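Local coordinates for pyocin S8 (Pseudomonas aeruginosa, PDB 6W0V), which is a bacteriocin whose nuclease domain probably kills rival bacteria by cutting their DNA and is bound by a cognate immunity protein, at residues 27-32 with 112-117; 16-21 with 51-56; 43-48 with 106-111. The protein carries 1 engineered substitution. One frame throughout, in Å; residues are numbered along the deposited sequence.

In the fold
Contacts 1 and 2 illustrate how a small nuclease domain builds a core around a short sheet, both lying deep and meeting at Val116 and Trp17. Of these two, contact 1 is the polar one: backbone bonds join strand 27-28 to strand 114-117, with a bridging water and a guanidinium laid over a proline. Contact 2 carries none of that chemistry and is aromatic and aliphatic, setting the loop at 16-21 against helix 45-57. The N-terminal end of that same helix serves contact 3, nearer the surface, where aromatic packing mixes with a helix cap and a histidine-bonded carbonyl. Asn113 ND2 ties contact 1 to contact 3 through Ala107 O.

Contact 1 of 3, residues 27-32 with 112-117; sequences VPIPSQ and DNLRVM
The antiparallel sheet of the His-Me finger, the core of H-N-H nucleases, gains an edge strand where Val27 pairs with Val116. Strand 114-117 lies between 27-28 and 95-98, the strand that carries His97 and His98. The pair is a hydrogen-bonded one: Val27 N reaches Val116 O at 2.8 Å and Val116 N returns to Val27 O at 2.7 Å. Beyond it the two backbones are bridged by a water, which accepts from Ile29 N at 2.9 Å and donates to Leu114 O at 3.1 Å, a link that replaces direct pairing.

On the buried side, Ile29 lies against the strand, with CG1 3.6 Å from Leu114 CB and CD1 3.7 Å from Val116 CG2; Phe52 of helix 45-57 covers this side. The other side belongs to Arg115. Bends at chi2 (-60°) and chi3 (-77°) fold its chain back over the proline, while Arg115 NH1 is held by a hydrogen bond to Gly26 O. The guanidinium thus lies flat over the Val27-Pro28 peptide, Pro28 N sitting 3.3 Å above the guanidinium plane, over its centre, and Pro28 CD 3.3 Å from Arg115 NH1.

Contact 2 of 3, residues 16-21 with 51-56; sequences NWLAGA and QFWVAV
Trp17 drives the six-membered end of its indole into a pocket formed by Phe52, Trp53 and Val56, two neighbours and a residue one turn on along helix 45-57. Its CG stands anti to the backbone N (chi1 166°), which sends the ring away from its own loop and toward the helix. The two aromatic partners meet it differently. Phe52 comes from the opposite direction and arrives at the indole rim: Phe52 CZ is 3.7 Å from Trp17 CH2, and Phe52 CE1 lies in the plane of the indole. Trp53 approaches at a slant, its six-membered ring turned 45° against that of Trp17 with centroids 5.9 Å apart. Val56 crosses the indole at about a right angle and sets both methyls against Trp17 CZ3, CG2 at 3.7 Å.

Further contacts lock the cluster. Leu18 CD2 sits 3.3 Å above the Trp17 indole plane, over its centre, while the other methyl, Leu18 CD1, meets the rim of Trp53 at 4.2 Å from CH2. On the helix, Phe52 CD1 covers one face of Trp53, 3.5 Å above its plane. The single polar atom of the Trp17 ring, NE1, is satisfied by a hydrogen bond to Pro28 O, which fixes the rotation of the indole and ties it to the strand 27-28. Val116 of strand 114-117 touches Trp17, Leu18, Phe52 and Trp53 alike. The result is an aromatic cluster in the hydrophobic core between helix and sheet of this colicin-type DNase domain.

Contact 3 of 3, residues 43-48 with 106-111; sequences KSWRDF and GAVYDI
Val108 O takes a hydrogen bond from His98 NE2 and is closely approached by the indole of Trp45, whose CZ3 lies 3.1 Å away. His98 lies on the strand that, as in related colicin DNases, carries histidines of the H-N-H motif, the family's His-Me finger, and its ring also meets that of Trp45. The contact joins the loop between strands 95-98 and 114-117 to the first turn of helix 45-57. Trp45 CG is anti to the backbone N (chi1 179°), which carries the indole against Val108, where Trp45 CE3 lies 3.5 Å from Val108 CG1. That same methyl stands 3.8 Å above the Tyr109 ring plane, over its centre, and so touches both aromatic groups, in directions roughly at right angles.

The helix start is itself capped: Ser44, at the N-cap, accepts from Asp47 N through OG at 3.0 Å, and Asp47 OD2 in turn receives Lys43 N at 2.8 Å. Tyr109 OH comes close to the Ser44 backbone without a hydrogen bond to it; its acceptor is Glu2 O. On the outer side of the helix, Arg46 packs on Ser25 of the immunity protein chain.

Phe48 and Tyr109 lie alongside one another, pointing opposite ways, with their ring planes at 54°. Phe48 CB meets the edge of the tyrosine, 3.7 Å from Tyr109 CE1, and at the far end of the phenyl ring Phe48 CZ lies 4.2 Å from Ile111 CG1.

Contact 1 of 3, residues 27-32 with 112-117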
ATOM      1  N   VAL A  27       1.222  14.103  -4.747  1.00 23.07           N
ATOM      2  CA  VAL A  27       0.555  14.969  -3.742  1.00 21.94           C
ATOM      3  C   VAL A  27       1.557  15.272  -2.650  1.00 21.47           C
ATOM      4  O   VAL A  27       2.393  14.443  -2.311  1.00 20.59           O
ATOM      5  CB  VAL A  27      -0.731  14.339  -3.186  1.00 21.86           C
ATOM      6  CG1 VAL A  27      -1.771  14.225  -4.284  1.00 23.09           C
ATOM      7  CG2 VAL A  27      -0.478  12.992  -2.528  1.00 21.25           C
ATOM      8  N   PRO A  28       1.442  16.460  -2.038  1.00 21.53           N
ATOM      9  CA  PRO A  28       2.323  16.806  -0.941  1.00 21.04           C
ATOM     10  C   PRO A  28       1.955  15.960   0.279  1.00 18.80           C
ATOM     11  O   PRO A  28       0.934  15.277   0.303  1.00 20.79           O
ATOM     12  CB  PRO A  28       2.035  18.289  -0.717  1.00 23.19           C
ATOM     13  CG  PRO A  28       0.582  18.429  -1.121  1.00 25.27           C
ATOM     14  CD  PRO A  28       0.419  17.487  -2.296  1.00 24.32           C
ATOM     15  N   ILE A  29       2.823  15.994   1.265  1.00 18.53           N
ATOM     16  CA  ILE A  29       2.590  15.320   2.562  1.00 18.40           C
ATOM     17  C   ILE A  29       1.608  16.184   3.323  1.00 17.84           C
ATOM     18  O   ILE A  29       1.793  17.387   3.434  1.00 18.15           O
ATOM     19  CB  ILE A  29       3.913  15.150   3.320  1.00 17.63           C
ATOM     20  CG1 ILE A  29       4.959  14.444   2.452  1.00 18.12           C
ATOM     21  CG2 ILE A  29       3.686  14.449   4.647  1.00 19.50           C
ATOM     22  CD1 ILE A  29       4.393  13.370   1.529  1.00 17.62           C
ATOM     23  N   PRO A  30       0.509  15.609   3.836  1.00 17.97           N
ATOM     24  CA  PRO A  30      -0.450  16.384   4.605  1.00 18.83           C
ATOM     25  C   PRO A  30       0.261  17.008   5.806  1.00 18.86           C
ATOM     26  O   PRO A  30       1.063  16.343   6.448  1.00 18.54           O
ATOM     27  CB  PRO A  30      -1.495  15.361   5.040  1.00 19.01           C
ATOM     28  CG  PRO A  30      -1.349  14.249   4.029  1.00 18.53           C
ATOM     29  CD  PRO A  30       0.128  14.198   3.706  1.00 17.69           C
ATOM     30  N   SER A  31      -0.057  18.262   6.080  1.00 19.84           N
ATOM     31  CA  SER A  31       0.548  19.015   7.198  1.00 21.16           C
ATOM     32  C   SER A  31       0.392  18.235   8.508  1.00 21.18           C
ATOM     33  O   SER A  31       1.345  18.227   9.293  1.00 21.62           O
ATOM     34  CB  SER A  31      -0.020  20.392   7.279  1.00 24.50           C
ATOM     35  OG  SER A  31      -1.426  20.358   7.390  1.00 28.48           O
ATOM     36  N   GLN A  32      -0.743  17.564   8.729  1.00 21.31           N
ATOM     37  CA  GLN A  32      -0.982  16.841  10.006  1.00 22.66           C
ATOM     38  C   GLN A  32      -0.050  15.628  10.076  1.00 20.59           C
ATOM     39  O   GLN A  32       0.246  15.175  11.189  1.00 23.56           O
ATOM     40  CB  GLN A  32      -2.443  16.427  10.162  1.00 24.54           C
ATOM     41  CG  GLN A  32      -2.895  15.365   9.176  1.00 26.70           C
ATOM     42  CD  GLN A  32      -3.503  15.945   7.926  1.00 25.97           C
ATOM     43  OE1 GLN A  32      -3.030  16.939   7.383  1.00 26.22           O
ATOM     44  NE2 GLN A  32      -4.568  15.316   7.460  1.00 28.90           N
ATOM     45  N   ASP A 112       8.851  18.607   2.894  1.00 17.05           N
ATOM     46  CA  ASP A 112       8.427  19.483   1.777  1.00 18.78           C
ATOM     47  C   ASP A 112       9.120  19.041   0.492  1.00 17.71           C
ATOM     48  O   ASP A 112       8.724  19.516  -0.580  1.00 22.52           O
ATOM     49  CB  ASP A 112       8.679  20.944   2.125  1.00 19.67           C
ATOM     50  CG  ASP A 112       7.862  21.352   3.331  1.00 21.42           C
ATOM     51  OD1 ASP A 112       6.686  20.975   3.377  1.00 21.55           O
ATOM     52  OD2 ASP A 112       8.403  22.013   4.211  1.00 24.31           O
ATOM     53  N   ASN A 113      10.093  18.141   0.598  1.00 17.18           N
ATOM     54  CA  ASN A 113      10.764  17.544  -0.579  1.00 18.18           C
ATOM     55  C   ASN A 113      10.061  16.246  -0.973  1.00 17.29           C
ATOM     56  O   ASN A 113      10.554  15.557  -1.879  1.00 19.04           O
ATOM     57  CB  ASN A 113      12.240  17.276  -0.310  1.00 19.19           C
ATOM     58  CG  ASN A 113      12.981  16.950  -1.583  1.00 20.75           C
ATOM     59  OD1 ASN A 113      12.690  17.520  -2.632  1.00 21.72           O
ATOM     60  ND2 ASN A 113      13.911  16.015  -1.502  1.00 20.97           N
ATOM     61  N   LEU A 114       8.961  15.911  -0.306  1.00 16.34           N
ATOM     62  CA  LEU A 114       8.301  14.610  -0.540  1.00 15.82           C
ATOM     63  C   LEU A 114       6.981  14.831  -1.252  1.00 16.27           C
ATOM     64  O   LEU A 114       6.241  15.752  -0.909  1.00 18.41           O
ATOM     65  CB  LEU A 114       8.075  13.888   0.780  1.00 15.43           C
ATOM     66  CG  LEU A 114       9.328  13.738   1.634  1.00 16.00           C
ATOM     67  CD1 LEU A 114       8.985  13.017   2.920  1.00 16.30           C
ATOM     68  CD2 LEU A 114      10.432  13.014   0.877  1.00 15.97           C
ATOM     69  N   ARG A 115       6.710  13.933  -2.179  1.00 16.63           N
ATOM     70  CA  ARG A 115       5.392  13.827  -2.819  1.00 17.97           C
ATOM     71  C   ARG A 115       5.003  12.373  -2.746  1.00 17.85           C
ATOM     72  O   ARG A 115       5.865  11.531  -2.957  1.00 18.40           O
ATOM     73  CB  ARG A 115       5.462  14.235  -4.286  1.00 21.10           C
ATOM     74  CG  ARG A 115       5.958  15.648  -4.484  1.00 24.43           C
ATOM     75  CD  ARG A 115       5.040  16.600  -3.792  1.00 28.80           C
ATOM     76  NE  ARG A 115       3.810  16.840  -4.520  1.00 33.03           N
ATOM     77  CZ  ARG A 115       3.175  18.004  -4.468  1.00 35.51           C
ATOM     78  NH1 ARG A 115       2.041  18.186  -5.117  1.00 35.80           N
ATOM     79  NH2 ARG A 115       3.687  18.992  -3.759  1.00 38.96           N
ATOM     80  N   VAL A 116       3.743  12.095  -2.501  1.00 17.87           N
ATOM     81  CA  VAL A 116       3.290  10.697  -2.646  1.00 16.99           C
ATOM     82  C   VAL A 116       2.795  10.533  -4.076  1.00 16.67           C
ATOM     83  O   VAL A 116       2.085  11.403  -4.584  1.00 17.87           O
ATOM     84  CB  VAL A 116       2.273  10.319  -1.575  1.00 16.98           C
ATOM     85  CG1 VAL A 116       1.775   8.902  -1.799  1.00 17.50           C
ATOM     86  CG2 VAL A 116       2.900  10.470  -0.207  1.00 17.48           C
ATOM     87  N   MET A 117       3.252   9.464  -4.703  1.00 17.49           N
ATOM     88  CA  MET A 117       2.981   9.187  -6.120  1.00 18.50           C
ATOM     89  C   MET A 117       2.609   7.724  -6.231  1.00 17.30           C
ATOM     90  O   MET A 117       3.108   6.916  -5.456  1.00 17.66           O
ATOM     91  CB  MET A 117       4.228   9.424  -6.962  1.00 20.14           C
ATOM     92  CG  MET A 117       4.718  10.827  -6.881  1.00 22.41           C
ATOM     93  SD  MET A 117       6.062  10.979  -8.020  1.00 25.45           S
ATOM     94  CE  MET A 117       6.064  12.750  -8.274  1.00 29.81           C
TER
HETATM   95  O   HOH W   1       5.155  17.702   1.177  1.00 24.32           O

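Contact 2 of 3, residues 16-21 with 51-56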
ATOM      1  N   ASN A  16      -9.727  13.412  -0.501  1.00 28.36           N
ATOM      2  CA  ASN A  16      -9.052  12.151  -0.887  1.00 26.41           C
ATOM      3  C   ASN A  16      -7.605  12.475  -1.225  1.00 24.85           C
ATOM      4  O   ASN A  16      -7.289  12.822  -2.379  1.00 26.07           O
ATOM      5  CB  ASN A  16      -9.747  11.428  -2.032  1.00 28.62           C
ATOM      6  CG  ASN A  16      -9.264  10.000  -2.162  1.00 28.18           C
ATOM      7  OD1 ASN A  16      -8.126   9.687  -1.823  1.00 27.33           O
ATOM      8  ND2 ASN A  16     -10.130   9.127  -2.646  1.00 29.02           N
ATOM      9  N   TRP A  17      -6.770  12.380  -0.208  1.00 22.74           N
ATOM     10  CA  TRP A  17      -5.378  12.863  -0.269  1.00 21.61           C
ATOM     11  C   TRP A  17      -4.672  12.253  -1.481  1.00 21.03           C
ATOM     12  O   TRP A  17      -4.074  13.003  -2.262  1.00 23.78           O
ATOM     13  CB  TRP A  17      -4.694  12.517   1.043  1.00 20.88           C
ATOM     14  CG  TRP A  17      -3.216  12.660   0.984  1.00 20.38           C
ATOM     15  CD1 TRP A  17      -2.494  13.683   0.441  1.00 21.81           C
ATOM     16  CD2 TRP A  17      -2.276  11.732   1.529  1.00 18.79           C
ATOM     17  NE1 TRP A  17      -1.160  13.441   0.600  1.00 20.46           N
ATOM     18  CE2 TRP A  17      -0.995  12.256   1.265  1.00 19.16           C
ATOM     19  CE3 TRP A  17      -2.400  10.511   2.199  1.00 20.18           C
ATOM     20  CZ2 TRP A  17       0.159  11.600   1.669  1.00 19.76           C
ATOM     21  CZ3 TRP A  17      -1.252   9.861   2.587  1.00 19.47           C
ATOM     22  CH2 TRP A  17       0.006  10.406   2.331  1.00 19.66           C
ATOM     23  N   LEU A  18      -4.743  10.934  -1.644  1.00 20.52           N
ATOM     24  CA  LEU A  18      -3.914  10.231  -2.655  1.00 22.41           C
ATOM     25  C   LEU A  18      -4.615  10.194  -4.011  1.00 21.62           C
ATOM     26  O   LEU A  18      -3.990   9.684  -4.954  1.00 22.93           O
ATOM     27  CB  LEU A  18      -3.601   8.822  -2.159  1.00 21.53           C
ATOM     28  CG  LEU A  18      -2.693   8.759  -0.939  1.00 19.90           C
ATOM     29  CD1 LEU A  18      -2.220   7.342  -0.713  1.00 20.39           C
ATOM     30  CD2 LEU A  18      -1.507   9.701  -1.092  1.00 20.25           C
ATOM     31  N   ALA A  19      -5.818  10.753  -4.139  1.00 24.27           N
ATOM     32  CA  ALA A  19      -6.493  10.884  -5.452  1.00 25.93           C
ATOM     33  C   ALA A  19      -5.501  11.489  -6.455  1.00 26.03           C
ATOM     34  O   ALA A  19      -5.435  10.989  -7.590  1.00 28.91           O
ATOM     35  CB  ALA A  19      -7.748  11.710  -5.335  1.00 26.56           C
ATOM     36  N   GLY A  20      -4.732  12.496  -6.030  1.00 27.04           N
ATOM     37  CA  GLY A  20      -3.779  13.226  -6.890  1.00 27.28           C
ATOM     38  C   GLY A  20      -2.447  12.507  -7.048  1.00 27.02           C
ATOM     39  O   GLY A  20      -1.630  12.972  -7.869  1.00 27.55           O
ATOM     40  N   ALA A  21      -2.216  11.421  -6.301  1.00 24.02           N
ATOM     41  CA  ALA A  21      -0.942  10.662  -6.322  1.00 24.05           C
ATOM     42  C   ALA A  21      -0.715  10.074  -7.715  1.00 24.70           C
ATOM     43  O   ALA A  21       0.445   9.815  -8.062  1.00 23.40           O
ATOM     44  CB  ALA A  21      -0.928   9.586  -5.268  1.00 23.52           C
ATOM     45  N   GLN A  51       6.989   5.380   9.817  1.00 12.62           N
ATOM     46  CA  GLN A  51       6.320   6.318  10.732  1.00 13.02           C
ATOM     47  C   GLN A  51       5.349   7.158   9.918  1.00 12.63           C
ATOM     48  O   GLN A  51       4.310   7.532  10.431  1.00 14.14           O
ATOM     49  CB  GLN A  51       7.358   7.156  11.451  1.00 13.56           C
ATOM     50  CG  GLN A  51       8.203   6.307  12.377  1.00 14.30           C
ATOM     51  CD  GLN A  51       8.977   7.171  13.330  1.00 15.62           C
ATOM     52  OE1 GLN A  51       8.474   8.190  13.795  1.00 16.83           O
ATOM     53  NE2 GLN A  51      10.213   6.774  13.588  1.00 16.84           N
ATOM     54  N   PHE A  52       5.710   7.437   8.678  1.00 12.89           N
ATOM     55  CA  PHE A  52       4.867   8.194   7.736  1.00 13.03           C
ATOM     56  C   PHE A  52       3.535   7.464   7.595  1.00 13.72           C
ATOM     57  O   PHE A  52       2.463   8.018   7.865  1.00 14.35           O
ATOM     58  CB  PHE A  52       5.628   8.311   6.425  1.00 14.27           C
ATOM     59  CG  PHE A  52       4.883   9.008   5.336  1.00 15.17           C
ATOM     60  CD1 PHE A  52       3.895   8.353   4.624  1.00 14.35           C
ATOM     61  CD2 PHE A  52       5.185  10.319   5.025  1.00 17.44           C
ATOM     62  CE1 PHE A  52       3.233   9.004   3.604  1.00 16.85           C
ATOM     63  CE2 PHE A  52       4.527  10.968   4.003  1.00 18.19           C
ATOM     64  CZ  PHE A  52       3.548  10.311   3.300  1.00 17.07           C
ATOM     65  N   TRP A  53       3.617   6.210   7.202  1.00 13.16           N
ATOM     66  CA  TRP A  53       2.376   5.460   6.925  1.00 12.44           C
ATOM     67  C   TRP A  53       1.649   5.167   8.223  1.00 12.88           C
ATOM     68  O   TRP A  53       0.426   5.163   8.193  1.00 14.18           O
ATOM     69  CB  TRP A  53       2.676   4.205   6.136  1.00 13.07           C
ATOM     70  CG  TRP A  53       3.048   4.564   4.742  1.00 12.94           C
ATOM     71  CD1 TRP A  53       4.239   4.336   4.134  1.00 12.65           C
ATOM     72  CD2 TRP A  53       2.249   5.299   3.807  1.00 12.82           C
ATOM     73  NE1 TRP A  53       4.219   4.832   2.867  1.00 13.26           N
ATOM     74  CE2 TRP A  53       3.012   5.428   2.633  1.00 13.29           C
ATOM     75  CE3 TRP A  53       0.954   5.816   3.820  1.00 14.24           C
ATOM     76  CZ2 TRP A  53       2.520   6.049   1.490  1.00 14.36           C
ATOM     77  CZ3 TRP A  53       0.473   6.440   2.695  1.00 14.65           C
ATOM     78  CH2 TRP A  53       1.248   6.559   1.548  1.00 15.11           C
ATOM     79  N   VAL A  54       2.369   4.945   9.311  1.00 12.52           N
ATOM     80  CA  VAL A  54       1.722   4.778  10.635  1.00 13.50           C
ATOM     81  C   VAL A  54       0.940   6.046  10.941  1.00 13.76           C
ATOM     82  O   VAL A  54      -0.185   5.958  11.401  1.00 16.04           O
ATOM     83  CB  VAL A  54       2.743   4.456  11.730  1.00 14.64           C
ATOM     84  CG1 VAL A  54       2.172   4.651  13.120  1.00 15.27           C
ATOM     85  CG2 VAL A  54       3.280   3.052  11.552  1.00 14.81           C
ATOM     86  N   ALA A  55       1.529   7.205  10.696  1.00 14.38           N
ATOM     87  CA  ALA A  55       0.873   8.490  10.982  1.00 15.44           C
ATOM     88  C   ALA A  55      -0.370   8.600  10.106  1.00 15.07           C
ATOM     89  O   ALA A  55      -1.393   9.054  10.598  1.00 16.66           O
ATOM     90  CB  ALA A  55       1.838   9.613  10.747  1.00 15.90           C
ATOM     91  N   VAL A  56      -0.261   8.197   8.843  1.00 14.48           N
ATOM     92  CA  VAL A  56      -1.408   8.256   7.904  1.00 14.93           C
ATOM     93  C   VAL A  56      -2.499   7.360   8.479  1.00 15.22           C
ATOM     94  O   VAL A  56      -3.643   7.819   8.593  1.00 16.85           O
ATOM     95  CB  VAL A  56      -1.011   7.830   6.484  1.00 15.31           C
ATOM     96  CG1 VAL A  56      -2.233   7.678   5.599  1.00 16.53           C
ATOM     97  CG2 VAL A  56      -0.027   8.800   5.867  1.00 15.41           C
TER

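Contact 3 of 3, residues 43-48 with 106-111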
ATOM      1  N   LYS A  43      15.866   6.689  11.680  1.00 14.91           N
ATOM      2  CA  LYS A  43      17.117   5.902  11.673  1.00 17.02           C
ATOM      3  C   LYS A  43      17.473   5.566  10.236  1.00 16.29           C
ATOM      4  O   LYS A  43      18.590   5.153   9.985  1.00 18.35           O
ATOM      5  CB  LYS A  43      16.936   4.644  12.514  1.00 17.40           C
ATOM      6  CG  LYS A  43      16.637   4.919  13.976  1.00 18.87           C
ATOM      7  CD  LYS A  43      17.559   5.930  14.589  1.00 19.96           C
ATOM      8  CE  LYS A  43      19.015   5.555  14.429  1.00 21.87           C
ATOM      9  NZ  LYS A  43      19.342   4.281  15.111  1.00 23.07           N
ATOM     10  N   SER A  44      16.496   5.674   9.348  1.00 14.46           N
ATOM     11  CA  SER A  44      16.617   5.223   7.953  1.00 15.37           C
ATOM     12  C   SER A  44      15.409   5.720   7.192  1.00 13.79           C
ATOM     13  O   SER A  44      14.419   6.159   7.819  1.00 13.71           O
ATOM     14  CB  SER A  44      16.689   3.739   7.865  1.00 14.44           C
ATOM     15  OG  SER A  44      15.442   3.191   8.243  1.00 15.61           O
ATOM     16  N   TRP A  45      15.478   5.591   5.885  1.00 14.68           N
ATOM     17  CA  TRP A  45      14.315   5.898   5.040  1.00 15.52           C
ATOM     18  C   TRP A  45      13.168   4.976   5.450  1.00 14.59           C
ATOM     19  O   TRP A  45      12.044   5.456   5.616  1.00 14.98           O
ATOM     20  CB  TRP A  45      14.648   5.740   3.567  1.00 16.34           C
ATOM     21  CG  TRP A  45      13.412   6.049   2.799  1.00 16.15           C
ATOM     22  CD1 TRP A  45      12.629   5.198   2.080  1.00 18.55           C
ATOM     23  CD2 TRP A  45      12.739   7.310   2.815  1.00 15.73           C
ATOM     24  NE1 TRP A  45      11.544   5.870   1.595  1.00 20.61           N
ATOM     25  CE2 TRP A  45      11.586   7.167   2.020  1.00 17.11           C
ATOM     26  CE3 TRP A  45      13.030   8.560   3.371  1.00 16.68           C
ATOM     27  CZ2 TRP A  45      10.710   8.222   1.791  1.00 18.88           C
ATOM     28  CZ3 TRP A  45      12.157   9.600   3.149  1.00 17.83           C
ATOM     29  CH2 TRP A  45      11.015   9.431   2.366  1.00 19.15           C
ATOM     30  N   ARG A  46      13.464   3.697   5.632  1.00 14.08           N
ATOM     31  CA  ARG A  46      12.436   2.736   6.071  1.00 13.33           C
ATOM     32  C   ARG A  46      11.753   3.270   7.323  1.00 13.23           C
ATOM     33  O   ARG A  46      10.534   3.281   7.389  1.00 14.62           O
ATOM     34  CB  ARG A  46      13.068   1.390   6.375  1.00 14.16           C
ATOM     35  CG  ARG A  46      12.081   0.461   7.047  1.00 14.47           C
ATOM     36  CD  ARG A  46      12.752  -0.837   7.344  1.00 15.06           C
ATOM     37  NE  ARG A  46      11.756  -1.704   7.916  1.00 15.19           N
ATOM     38  CZ  ARG A  46      11.939  -2.988   8.151  1.00 17.02           C
ATOM     39  NH1 ARG A  46      13.095  -3.559   7.871  1.00 18.51           N
ATOM     40  NH2 ARG A  46      10.950  -3.697   8.660  1.00 19.24           N
ATOM     41  N   ASP A  47      12.526   3.717   8.299  1.00 13.15           N
ATOM     42  CA  ASP A  47      11.949   4.179   9.578  1.00 12.96           C
ATOM     43  C   ASP A  47      11.006   5.344   9.293  1.00 12.15           C
ATOM     44  O   ASP A  47       9.862   5.374   9.743  1.00 13.90           O
ATOM     45  CB  ASP A  47      13.075   4.588  10.507  1.00 12.97           C
ATOM     46  CG  ASP A  47      12.608   5.077  11.849  1.00 13.99           C
ATOM     47  OD1 ASP A  47      11.479   4.772  12.230  1.00 14.54           O
ATOM     48  OD2 ASP A  47      13.393   5.744  12.493  1.00 14.02           O
ATOM     49  N   PHE A  48      11.452   6.278   8.477  1.00 12.79           N
ATOM     50  CA  PHE A  48      10.624   7.441   8.129  1.00 12.93           C
ATOM     51  C   PHE A  48       9.377   6.958   7.403  1.00 12.29           C
ATOM     52  O   PHE A  48       8.287   7.405   7.717  1.00 13.14           O
ATOM     53  CB  PHE A  48      11.406   8.389   7.235  1.00 13.88           C
ATOM     54  CG  PHE A  48      10.583   9.563   6.799  1.00 13.81           C
ATOM     55  CD1 PHE A  48      10.515  10.707   7.572  1.00 14.86           C
ATOM     56  CD2 PHE A  48       9.859   9.512   5.625  1.00 14.13           C
ATOM     57  CE1 PHE A  48       9.737  11.781   7.176  1.00 15.42           C
ATOM     58  CE2 PHE A  48       9.082  10.585   5.233  1.00 15.51           C
ATOM     59  CZ  PHE A  48       9.040  11.728   5.996  1.00 15.55           C
ATOM     60  N   GLY A 106      18.988  16.575  -2.704  1.00 24.14           N
ATOM     61  CA  GLY A 106      17.649  16.512  -2.102  1.00 24.62           C
ATOM     62  C   GLY A 106      17.753  16.059  -0.661  1.00 21.97           C
ATOM     63  O   GLY A 106      18.559  15.148  -0.382  1.00 24.19           O
ATOM     64  N   ALA A 107      16.967  16.669   0.227  1.00 20.20           N
ATOM     65  CA  ALA A 107      16.914  16.315   1.659  1.00 20.77           C
ATOM     66  C   ALA A 107      16.044  15.067   1.790  1.00 19.55           C
ATOM     67  O   ALA A 107      14.887  15.100   1.332  1.00 20.38           O
ATOM     68  CB  ALA A 107      16.383  17.469   2.466  1.00 22.00           C
ATOM     69  N   VAL A 108      16.616  13.991   2.321  1.00 20.57           N
ATOM     70  CA  VAL A 108      15.918  12.685   2.442  1.00 18.58           C
ATOM     71  C   VAL A 108      14.686  12.891   3.321  1.00 16.64           C
ATOM     72  O   VAL A 108      13.624  12.362   3.002  1.00 16.80           O
ATOM     73  CB  VAL A 108      16.827  11.599   3.040  1.00 21.55           C
ATOM     74  CG1 VAL A 108      16.055  10.308   3.239  1.00 22.11           C
ATOM     75  CG2 VAL A 108      18.074  11.364   2.204  1.00 23.59           C
ATOM     76  N   TYR A 109      14.825  13.611   4.422  1.00 17.18           N
ATOM     77  CA  TYR A 109      13.758  13.686   5.442  1.00 16.55           C
ATOM     78  C   TYR A 109      13.120  15.064   5.452  1.00 15.55           C
ATOM     79  O   TYR A 109      12.422  15.386   6.429  1.00 15.84           O
ATOM     80  CB  TYR A 109      14.300  13.343   6.820  1.00 16.36           C
ATOM     81  CG  TYR A 109      14.982  12.011   6.888  1.00 15.47           C
ATOM     82  CD1 TYR A 109      14.257  10.837   6.785  1.00 16.14           C
ATOM     83  CD2 TYR A 109      16.352  11.921   7.043  1.00 17.81           C
ATOM     84  CE1 TYR A 109      14.879   9.609   6.874  1.00 16.32           C
ATOM     85  CE2 TYR A 109      16.991  10.700   7.138  1.00 17.56           C
ATOM     86  CZ  TYR A 109      16.249   9.538   7.052  1.00 15.99           C
ATOM     87  OH  TYR A 109      16.865   8.331   7.134  1.00 18.73           O
ATOM     88  N   ASP A 110      13.331  15.853   4.402  1.00 16.30           N
ATOM     89  CA  ASP A 110      12.576  17.114   4.305  1.00 15.89           C
ATOM     90  C   ASP A 110      11.223  16.765   3.707  1.00 16.07           C
ATOM     91  O   ASP A 110      11.134  16.402   2.521  1.00 16.61           O
ATOM     92  CB  ASP A 110      13.255  18.248   3.558  1.00 18.90           C
ATOM     93  CG  ASP A 110      12.431  19.502   3.780  1.00 21.32           C
ATOM     94  OD1 ASP A 110      11.406  19.603   3.125  1.00 21.46           O
ATOM     95  OD2 ASP A 110      12.765  20.321   4.689  1.00 24.05           O
ATOM     96  N   ILE A 111      10.221  16.905   4.553  1.00 16.20           N
ATOM     97  CA  ILE A 111       8.822  16.553   4.232  1.00 16.00           C
ATOM     98  C   ILE A 111       8.367  17.382   3.034  1.00 15.98           C
ATOM     99  O   ILE A 111       7.604  16.877   2.227  1.00 17.63           O
ATOM    100  CB  ILE A 111       7.958  16.764   5.477  1.00 17.02           C
ATOM    101  CG1 ILE A 111       8.409  15.811   6.587  1.00 18.01           C
ATOM    102  CG2 ILE A 111       6.489  16.598   5.148  1.00 18.39           C
ATOM    103  CD1 ILE A 111       8.019  16.258   7.952  1.00 19.32           C
TER